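Local coordinates for ankyrin repeat domain protein (Legionella pneumophila subsp. pneumophila, PDB 6MCA) that interacts with the host LARP7 component of the 7SK snRNP complex as a bacterial effector, and combines ankyrin repeats with a cysteine protease-like fold, at residues Trp277-Arg282 with Leu287-Val292; Leu268-Tyr273 with His309-Lys314. All blocks are in the same frame, centred on the assembly; numbering follows the deposited sequence.

In the fold
Two contacts on one antiparallel sheet illustrate how one sheet is knit both within itself and to a covering helix. Interaction 1 starts the pairing of strand 276-280 with strand 292-297, across a connection that includes the short helix 286-289; interaction 2 packs helix 305-312 against strand 266-273. Their centres lie about 15 Å apart, but the neighbouring strands 266-273 and 276-280 link them directly: Ile280 N lies 2.9 Å from Cys269 O, and Ala278 O the same distance from Val271 N, both probable hydrogen bonds. Trp277 NE1 packs 3.3 Å from Phe270 CD2, extending the aromatic cluster of interaction 2. At interaction 1, Arg282 also binds a glycerol, probably from the crystallisation liquor.

Interaction 1 of 2, residues Trp277-Arg282 with Leu287-Val292; sequences WAKIDR and LQEGSV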
loop_
_atom_site.group_PDB
_atom_site.type_symbol
_atom_site.label_atom_id
_atom_site.label_comp_id
_atom_site.label_asym_id
_atom_site.label_seq_id
_atom_site.Cartn_x
_atom_site.Cartn_y
_atom_site.Cartn_z
ATOM N N TRP A 277 11.877 17.313 -13.204
ATOM C CA TRP A 277 10.865 17.209 -12.162
ATOM C C TRP A 277 9.551 16.828 -12.824
ATOM O O TRP A 277 9.291 17.222 -13.959
ATOM C CB TRP A 277 10.741 18.538 -11.403
ATOM C CG TRP A 277 9.687 18.588 -10.339
ATOM C CD1 TRP A 277 8.370 18.909 -10.502
ATOM C CD2 TRP A 277 9.869 18.346 -8.938
ATOM N NE1 TRP A 277 7.718 18.869 -9.292
ATOM C CE2 TRP A 277 8.616 18.525 -8.316
ATOM C CE3 TRP A 277 10.968 17.986 -8.150
ATOM C CZ2 TRP A 277 8.434 18.358 -6.943
ATOM C CZ3 TRP A 277 10.783 17.820 -6.787
ATOM C CH2 TRP A 277 9.526 18.005 -6.199
ATOM N N ALA A 278 8.734 16.039 -12.138
ATOM C CA ALA A 278 7.500 15.554 -12.739
ATOM C C ALA A 278 6.393 15.533 -11.701
ATOM O O ALA A 278 6.597 15.048 -10.585
ATOM C CB ALA A 278 7.679 14.154 -13.333
ATOM N N LYS A 279 5.231 16.051 -12.085
ATOM C CA LYS A 279 4.028 16.003 -11.268
ATOM C C LYS A 279 3.029 15.044 -11.901
ATOM O O LYS A 279 2.762 15.118 -13.110
ATOM C CB LYS A 279 3.405 17.392 -11.108
ATOM C CG LYS A 279 2.139 17.392 -10.264
ATOM C CD LYS A 279 1.726 18.797 -9.865
ATOM C CE LYS A 279 1.367 19.630 -11.079
ATOM N NZ LYS A 279 0.795 20.950 -10.692
ATOM N N ILE A 280 2.489 14.150 -11.074
ATOM C CA ILE A 280 1.535 13.127 -11.471
ATOM C C ILE A 280 0.309 13.291 -10.585
ATOM O O ILE A 280 0.384 13.097 -9.361
ATOM C CB ILE A 280 2.116 11.713 -11.336
ATOM C CG1 ILE A 280 3.455 11.608 -12.068
ATOM C CG2 ILE A 280 1.121 10.681 -11.845
ATOM C CD1 ILE A 280 4.285 10.419 -11.642
ATOM N N ASP A 281 -0.815 13.656 -11.203
ATOM C CA ASP A 281 -2.099 13.760 -10.514
ATOM C C ASP A 281 -3.175 13.452 -11.552
ATOM O O ASP A 281 -3.532 14.318 -12.356
ATOM C CB ASP A 281 -2.292 15.139 -9.897
ATOM C CG ASP A 281 -3.557 15.236 -9.062
ATOM O OD1 ASP A 281 -4.262 14.213 -8.915
ATOM O OD2 ASP A 281 -3.848 16.338 -8.550
ATOM N N ARG A 282 -3.674 12.219 -11.533
ATOM C CA ARG A 282 -4.656 11.756 -12.504
ATOM C C ARG A 282 -6.089 12.070 -12.093
ATOM O O ARG A 282 -7.025 11.621 -12.763
ATOM C CB ARG A 282 -4.495 10.250 -12.727
ATOM C CG ARG A 282 -3.078 9.836 -13.085
ATOM C CD ARG A 282 -2.891 8.331 -12.983
ATOM N NE ARG A 282 -3.602 7.615 -14.039
ATOM C CZ ARG A 282 -3.379 6.343 -14.357
ATOM N NH1 ARG A 282 -4.069 5.772 -15.334
ATOM N NH2 ARG A 282 -2.462 5.645 -13.702
ATOM N N LEU A 287 -7.998 17.590 -15.348
ATOM C CA LEU A 287 -8.878 18.269 -16.293
ATOM C C LEU A 287 -8.309 19.618 -16.717
ATOM O O LEU A 287 -8.572 20.077 -17.834
ATOM C CB LEU A 287 -10.270 18.445 -15.687
ATOM C CG LEU A 287 -11.023 17.151 -15.373
ATOM C CD1 LEU A 287 -12.220 17.425 -14.475
ATOM C CD2 LEU A 287 -11.453 16.459 -16.656
ATOM N N GLN A 288 -7.523 20.256 -15.850
ATOM C CA GLN A 288 -6.910 21.538 -16.165
ATOM C C GLN A 288 -5.487 21.385 -16.686
ATOM O O GLN A 288 -5.087 22.097 -17.611
ATOM C CB GLN A 288 -6.907 22.435 -14.924
ATOM C CG GLN A 288 -8.282 22.890 -14.476
ATOM C CD GLN A 288 -8.437 24.397 -14.507
ATOM O OE1 GLN A 288 -7.569 25.131 -14.032
ATOM N NE2 GLN A 288 -9.550 24.866 -15.057
ATOM N N GLU A 289 -4.714 20.467 -16.104
ATOM C CA GLU A 289 -3.292 20.356 -16.386
ATOM C C GLU A 289 -2.916 19.137 -17.210
ATOM O O GLU A 289 -1.807 19.106 -17.751
ATOM C CB GLU A 289 -2.495 20.317 -15.071
ATOM C CG GLU A 289 -2.475 21.601 -14.281
ATOM C CD GLU A 289 -1.429 21.549 -13.187
ATOM O OE1 GLU A 289 -1.298 20.475 -12.567
ATOM O OE2 GLU A 289 -0.738 22.564 -12.951
ATOM N N GLY A 290 -3.793 18.150 -17.327
ATOM C CA GLY A 290 -3.383 16.835 -17.764
ATOM C C GLY A 290 -2.816 16.040 -16.602
ATOM O O GLY A 290 -2.587 16.549 -15.505
ATOM N N SER A 291 -2.574 14.754 -16.857
ATOM C CA SER A 291 -2.211 13.857 -15.765
ATOM C C SER A 291 -0.754 14.010 -15.350
ATOM O O SER A 291 -0.453 14.032 -14.152
ATOM C CB SER A 291 -2.499 12.410 -16.157
ATOM O OG SER A 291 -3.886 12.129 -16.098
ATOM N N VAL A 292 0.163 14.103 -16.310
ATOM C CA VAL A 292 1.594 14.011 -16.035
ATOM C C VAL A 292 2.314 15.149 -16.740
ATOM O O VAL A 292 2.315 15.215 -17.978
ATOM C CB VAL A 292 2.178 12.661 -16.482
ATOM C CG1 VAL A 292 3.696 12.717 -16.465
ATOM C CG2 VAL A 292 1.661 11.539 -15.593
HETATM O O HOH W 1 -2.419 16.711 -12.848
#
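Lys279 and Glu289 form a salt bridge, the ionic part of this contact, where a strand end meets the chain leaving a short helix. Their side chains cross at about a right angle. Lys279 NZ lies 2.8 Å from Glu289 OE1, on the syn lone pair of that oxygen, and makes a weaker second bond to OE2. The lysine chain bends at chi3 (64°) to bring its ammonium there. His322 ND1 is a further partner of NZ, while Asn285 ND2 hydrogen-bonds the same OE1.

Backbone groups supply the second kind of interaction. Asp281 N donates to Ser291 O at 3.0 Å, nearly straight at 170°. Ile280 and Val292 form a non-hydrogen-bonded antiparallel pair, across which Val292 CA approaches Lys279 O at 3.3 Å as a CH···O contact. A water sits 2.7 Å from both Asp281 O and Gly290 O, at the positive-phi turn after the helix.

Apolar contact comes from one pair: Ile280 and Val292 lie side by side, CG2 to CG2 at 3.9 Å, their side chains also meeting Val358 of helix 355-364.

Arg282 CG rests against Ser291 OG, which is hydrogen-bonded to Ile339 O; Arg282 NE hydrogen-bonds Ser340 O, and NH2 meets Tyr380 OH and Ala350 O. Charge pairing thus ties the helix to the strand where regular sheet bonding is only beginning.

Interaction 2 of 2, residues Leu268-Tyr273 with His309-Lys314; sequences LCFVRY and HDFLYK
Lys314 NZ, just beyond the helix that sends Phe311 against Phe270, donates to His309 ND1 at 2.9 Å, close to the plane of the imidazole. Asp310 OD1 pairs with the same ammonium, although the modelled separation is too short to be relied on. A backbone hydrogen bond runs from Tyr313 N to His309 O. This polar group lies wholly within 309-314; across the contact, 268-273 is met by an aromatic ring alone.

Phe311 reaches across edge-first. With its CG anti to the backbone N (chi1 -160°), the ring extends from the helix and sets CZ over one face of Phe270, 3.3 Å from CD1 and 3.7 Å from CE1. The rings stand almost perpendicular, at 87°, with centroids 5.2 Å apart: an offset edge-to-face, or T-shaped, pair in which the incoming edge lies over the CD1 side of the face.

Neighbours enlarge the apolar cluster. Tyr321 makes another edge-to-face contact with Phe311, Trp277 also packs on Phe311, and so does Leu259 of strand 256-263. Between these two segments the joint is a single buried aromatic pair, in which a C-H edge meeting ring pi electrons gives a directional attraction without any hydrogen bond.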
loop_
_atom_site.group_PDB
_atom_site.type_symbol
_atom_site.label_atom_id
_atom_site.label_comp_id
_atom_site.label_asym_id
_atom_site.label_seq_id
_atom_site.Cartn_x
_atom_site.Cartn_y
_atom_site.Cartn_z
ATOM N N LEU A 268 -0.873 12.624 -4.505
ATOM C CA LEU A 268 -0.277 12.929 -5.796
ATOM C C LEU A 268 1.220 12.671 -5.706
ATOM O O LEU A 268 1.798 12.638 -4.617
ATOM C CB LEU A 268 -0.566 14.372 -6.228
ATOM C CG LEU A 268 -0.023 15.550 -5.419
ATOM C CD1 LEU A 268 0.072 16.775 -6.312
ATOM C CD2 LEU A 268 -0.906 15.841 -4.222
ATOM N N CYS A 269 1.851 12.440 -6.851
ATOM C CA CYS A 269 3.226 11.964 -6.843
ATOM C C CYS A 269 4.139 12.924 -7.589
ATOM O O CYS A 269 3.744 13.523 -8.591
ATOM C CB CYS A 269 3.321 10.562 -7.446
ATOM S SG CYS A 269 2.601 9.282 -6.390
ATOM N N PHE A 270 5.359 13.076 -7.089
ATOM C CA PHE A 270 6.378 13.866 -7.754
ATOM C C PHE A 270 7.617 13.010 -7.946
ATOM O O PHE A 270 7.945 12.175 -7.099
ATOM C CB PHE A 270 6.716 15.126 -6.953
ATOM C CG PHE A 270 5.561 16.072 -6.798
ATOM C CD1 PHE A 270 4.629 15.891 -5.789
ATOM C CD2 PHE A 270 5.401 17.139 -7.667
ATOM C CE1 PHE A 270 3.567 16.762 -5.643
ATOM C CE2 PHE A 270 4.341 18.014 -7.526
ATOM C CZ PHE A 270 3.422 17.825 -6.513
ATOM N N VAL A 271 8.292 13.206 -9.071
ATOM C CA VAL A 271 9.504 12.463 -9.392
ATOM C C VAL A 271 10.598 13.455 -9.749
ATOM O O VAL A 271 10.409 14.308 -10.620
ATOM C CB VAL A 271 9.286 11.463 -10.544
ATOM C CG1 VAL A 271 10.575 10.714 -10.835
ATOM C CG2 VAL A 271 8.168 10.490 -10.207
ATOM N N ARG A 272 11.735 13.348 -9.075
ATOM C CA ARG A 272 12.920 14.130 -9.394
ATOM C C ARG A 272 13.963 13.197 -9.990
ATOM O O ARG A 272 14.268 12.152 -9.410
ATOM C CB ARG A 272 13.467 14.827 -8.145
ATOM C CG ARG A 272 14.589 15.826 -8.406
ATOM C CD ARG A 272 15.967 15.174 -8.329
ATOM N NE ARG A 272 17.030 16.131 -8.614
ATOM C CZ ARG A 272 17.783 16.707 -7.684
ATOM N NH1 ARG A 272 17.597 16.415 -6.403
ATOM N NH2 ARG A 272 18.724 17.573 -8.035
ATOM N N TYR A 273 14.496 13.564 -11.152
ATOM C CA TYR A 273 15.592 12.820 -11.768
ATOM C C TYR A 273 16.559 13.832 -12.358
ATOM O O TYR A 273 16.277 14.420 -13.407
ATOM C CB TYR A 273 15.094 11.850 -12.837
ATOM C CG TYR A 273 16.210 11.046 -13.467
ATOM C CD1 TYR A 273 16.840 10.028 -12.762
ATOM C CD2 TYR A 273 16.641 11.311 -14.761
ATOM C CE1 TYR A 273 17.864 9.293 -13.327
ATOM C CE2 TYR A 273 17.666 10.579 -15.336
ATOM C CZ TYR A 273 18.273 9.572 -14.614
ATOM O OH TYR A 273 19.292 8.841 -15.181
ATOM N N HIS A 309 11.817 19.148 3.894
ATOM C CA HIS A 309 11.088 19.183 5.156
ATOM C C HIS A 309 9.724 19.843 4.981
ATOM O O HIS A 309 8.705 19.306 5.429
ATOM C CB HIS A 309 11.906 19.903 6.227
ATOM C CG HIS A 309 11.379 19.709 7.614
ATOM N ND1 HIS A 309 10.472 20.572 8.192
ATOM C CD2 HIS A 309 11.618 18.745 8.533
ATOM C CE1 HIS A 309 10.181 20.151 9.410
ATOM N NE2 HIS A 309 10.863 19.045 9.641
ATOM N N ASP A 310 9.683 21.004 4.320
ATOM C CA ASP A 310 8.400 21.630 4.016
ATOM C C ASP A 310 7.518 20.713 3.179
ATOM O O ASP A 310 6.291 20.716 3.333
ATOM C CB ASP A 310 8.619 22.955 3.285
ATOM C CG ASP A 310 9.367 23.973 4.124
ATOM O OD1 ASP A 310 9.717 23.655 5.280
ATOM O OD2 ASP A 310 9.607 25.092 3.626
ATOM N N PHE A 311 8.127 19.911 2.303
ATOM C CA PHE A 311 7.384 19.082 1.364
ATOM C C PHE A 311 6.752 17.873 2.043
ATOM O O PHE A 311 5.583 17.560 1.795
ATOM C CB PHE A 311 8.320 18.632 0.241
ATOM C CG PHE A 311 7.615 18.185 -1.006
ATOM C CD1 PHE A 311 7.022 16.935 -1.078
ATOM C CD2 PHE A 311 7.557 19.013 -2.114
ATOM C CE1 PHE A 311 6.379 16.525 -2.228
ATOM C CE2 PHE A 311 6.915 18.608 -3.265
ATOM C CZ PHE A 311 6.326 17.363 -3.323
ATOM N N LEU A 312 7.506 17.178 2.894
ATOM C CA LEU A 312 7.072 15.898 3.438
ATOM C C LEU A 312 6.667 15.939 4.903
ATOM O O LEU A 312 5.858 15.111 5.325
ATOM C CB LEU A 312 8.179 14.848 3.278
ATOM C CG LEU A 312 8.446 14.286 1.883
ATOM C CD1 LEU A 312 9.583 13.278 1.945
ATOM C CD2 LEU A 312 7.193 13.653 1.300
ATOM N N TYR A 313 7.206 16.868 5.693
ATOM C CA TYR A 313 7.074 16.817 7.143
ATOM C C TYR A 313 6.369 18.036 7.726
ATOM O O TYR A 313 6.317 18.180 8.953
ATOM C CB TYR A 313 8.458 16.636 7.771
ATOM C CG TYR A 313 9.201 15.461 7.177
ATOM C CD1 TYR A 313 8.672 14.178 7.246
ATOM C CD2 TYR A 313 10.415 15.634 6.523
ATOM C CE1 TYR A 313 9.337 13.099 6.697
ATOM C CE2 TYR A 313 11.087 14.558 5.970
ATOM C CZ TYR A 313 10.543 13.293 6.062
ATOM O OH TYR A 313 11.205 12.218 5.515
ATOM N N LYS A 314 5.825 18.913 6.887
ATOM C CA LYS A 314 4.943 19.983 7.325
ATOM C C LYS A 314 3.625 19.887 6.571
ATOM O O LYS A 314 3.568 19.370 5.451
ATOM C CB LYS A 314 5.563 21.369 7.102
ATOM C CG LYS A 314 6.864 21.621 7.849
ATOM C CD LYS A 314 7.154 23.115 7.926
ATOM C CE LYS A 314 8.491 23.399 8.590
ATOM N NZ LYS A 314 9.613 23.326 7.616
#